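Local coordinates for N-terminal acetyltransferase-like protein (PDB 5NNP), which probably serves as the TPR-repeat auxiliary subunit of an N-terminal acetyltransferase A complex, supporting acetyl transfer to protein N-termini, at residues His331-Ser336 and Tyr385-Leu390. Sequence-based numbering, arbitrary orientation.
Sequences HLYSDS and YMSRDL
Y333 OH is hydrogen-bonded to both H381 ND1 and Y377 OH, two groups of helix 369-381. The contact joins two interhelical loops of the alpha-alpha, TPR-like superhelix. One loop leads from helix 325-329 into helix 336-352. The other leads from helix 369-381 into helix 390-403, within a predicted TPR repeat. Y333 is buried and reaches across from the first loop. At chi1 -83° its ring is turned away from its own carbonyl carbon, and one ring edge comes to S387. S387 OG approaches the rim of the ring roughly in line with its plane, with Y333 CE2 3.7 Å away. The same OG is hydrogen-bonded to H381 O, so H381 holds both partners. The H381 ring also meets that of Y333, the planes about 65° apart, while K339 NZ, from helix 336-352, is hydrogen-bonded to M386 O and ties that helix to the second loop. The M386 side chain, bent at chi2 and chi3, brings its end to the carbonyl oxygen of Y333. Its methyl CE packs against Y333 O at 3.8 Å, with SD 4.0 Å from that oxygen.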
loop_
_atom_site.group_PDB
_atom_site.type_symbol
_atom_site.label_atom_id
_atom_site.label_comp_id
_atom_site.label_asym_id
_atom_site.label_seq_id
_atom_site.Cartn_x
_atom_site.Cartn_y
_atom_site.Cartn_z
ATOM N N HIS A 331 12.472 1.492 20.904
ATOM C CA HIS A 331 13.497 1.301 19.879
ATOM C C HIS A 331 14.916 1.379 20.451
ATOM O O HIS A 331 15.860 0.879 19.837
ATOM C CB HIS A 331 13.347 2.347 18.771
ATOM C CG HIS A 331 13.612 3.753 19.227
ATOM N ND1 HIS A 331 12.684 4.505 19.918
ATOM C CD2 HIS A 331 14.704 4.541 19.090
ATOM C CE1 HIS A 331 13.192 5.697 20.184
ATOM N NE2 HIS A 331 14.419 5.743 19.696
ATOM N N LEU A 332 15.065 2.026 21.606
ATOM C CA LEU A 332 16.373 2.167 22.261
ATOM C C LEU A 332 16.793 0.914 23.028
ATOM O O LEU A 332 17.952 0.768 23.401
ATOM C CB LEU A 332 16.368 3.350 23.228
ATOM C CG LEU A 332 16.202 4.756 22.666
ATOM C CD1 LEU A 332 15.963 5.722 23.801
ATOM C CD2 LEU A 332 17.428 5.164 21.872
ATOM N N TYR A 333 15.844 0.013 23.256
ATOM C CA TYR A 333 16.063 -1.149 24.113
ATOM C C TYR A 333 17.028 -2.178 23.501
ATOM O O TYR A 333 17.297 -3.217 24.108
ATOM C CB TYR A 333 14.715 -1.811 24.448
ATOM C CG TYR A 333 13.992 -1.160 25.606
ATOM C CD1 TYR A 333 14.018 0.222 25.781
ATOM C CD2 TYR A 333 13.275 -1.922 26.523
ATOM C CE1 TYR A 333 13.358 0.826 26.847
ATOM C CE2 TYR A 333 12.609 -1.327 27.587
ATOM C CZ TYR A 333 12.658 0.046 27.743
ATOM O OH TYR A 333 12.012 0.644 28.798
ATOM N N SER A 334 17.545 -1.890 22.308
ATOM C CA SER A 334 18.551 -2.754 21.695
ATOM C C SER A 334 19.841 -2.643 22.499
ATOM O O SER A 334 20.606 -3.594 22.590
ATOM C CB SER A 334 18.788 -2.390 20.221
ATOM O OG SER A 334 19.396 -1.111 20.068
ATOM N N ASP A 335 20.062 -1.466 23.077
ATOM C CA ASP A 335 21.198 -1.211 23.951
ATOM C C ASP A 335 20.803 -1.544 25.391
ATOM O O ASP A 335 19.896 -0.936 25.959
ATOM C CB ASP A 335 21.655 0.245 23.819
ATOM C CG ASP A 335 22.861 0.571 24.683
ATOM O OD1 ASP A 335 22.826 0.285 25.899
ATOM O OD2 ASP A 335 23.847 1.127 24.151
ATOM N N SER A 336 21.491 -2.515 25.972
ATOM C CA SER A 336 21.181 -2.975 27.314
ATOM C C SER A 336 21.222 -1.835 28.331
ATOM O O SER A 336 20.334 -1.711 29.177
ATOM C CB SER A 336 22.153 -4.078 27.724
ATOM O OG SER A 336 21.648 -4.798 28.828
ATOM N N TYR A 385 9.519 -8.041 25.324
ATOM C CA TYR A 385 10.246 -9.296 25.225
ATOM C C TYR A 385 11.745 -9.109 25.454
ATOM O O TYR A 385 12.469 -10.055 25.778
ATOM C CB TYR A 385 9.985 -9.940 23.861
ATOM C CG TYR A 385 10.696 -9.272 22.710
ATOM C CD1 TYR A 385 10.114 -8.209 22.029
ATOM C CD2 TYR A 385 11.954 -9.714 22.294
ATOM C CE1 TYR A 385 10.769 -7.600 20.969
ATOM C CE2 TYR A 385 12.619 -9.114 21.237
ATOM C CZ TYR A 385 12.024 -8.059 20.579
ATOM O OH TYR A 385 12.685 -7.459 19.530
ATOM N N MET A 386 12.205 -7.878 25.298
ATOM C CA MET A 386 13.619 -7.579 25.443
ATOM C C MET A 386 14.004 -7.427 26.904
ATOM O O MET A 386 15.172 -7.547 27.265
ATOM C CB MET A 386 13.976 -6.313 24.665
ATOM C CG MET A 386 13.651 -6.402 23.180
ATOM S SD MET A 386 14.991 -5.782 22.155
ATOM C CE MET A 386 16.371 -6.692 22.855
ATOM N N SER A 387 13.012 -7.165 27.743
ATOM C CA SER A 387 13.244 -7.011 29.175
ATOM C C SER A 387 12.161 -7.711 29.990
ATOM O O SER A 387 11.822 -7.279 31.088
ATOM C CB SER A 387 13.303 -5.529 29.538
ATOM O OG SER A 387 12.330 -4.792 28.817
ATOM N N ARG A 388 11.640 -8.811 29.452
ATOM C CA ARG A 388 10.447 -9.441 30.002
ATOM C C ARG A 388 10.620 -9.976 31.414
ATOM O O ARG A 388 11.588 -10.683 31.728
ATOM C CB ARG A 388 9.978 -10.575 29.093
ATOM C CG ARG A 388 8.666 -11.208 29.523
ATOM C CD ARG A 388 8.011 -11.921 28.356
ATOM N NE ARG A 388 7.510 -10.971 27.367
ATOM C CZ ARG A 388 7.135 -11.307 26.139
ATOM N NH1 ARG A 388 7.216 -12.572 25.753
ATOM N NH2 ARG A 388 6.684 -10.382 25.296
ATOM N N ASP A 389 9.659 -9.612 32.254
ATOM C CA ASP A 389 9.474 -10.209 33.566
ATOM C C ASP A 389 7.985 -10.112 33.867
ATOM O O ASP A 389 7.524 -9.143 34.462
ATOM C CB ASP A 389 10.315 -9.495 34.624
ATOM C CG ASP A 389 10.197 -10.133 36.002
ATOM O OD1 ASP A 389 9.149 -10.748 36.300
ATOM O OD2 ASP A 389 11.156 -10.009 36.795
ATOM N N LEU A 390 7.238 -11.118 33.433
ATOM C CA LEU A 390 5.788 -11.031 33.414
ATOM C C LEU A 390 5.199 -10.885 34.811
ATOM O O LEU A 390 4.127 -10.304 34.983
ATOM C CB LEU A 390 5.195 -12.252 32.717
ATOM C CG LEU A 390 5.625 -12.406 31.259
ATOM C CD1 LEU A 390 4.872 -13.549 30.615
ATOM C CD2 LEU A 390 5.402 -11.112 30.490
#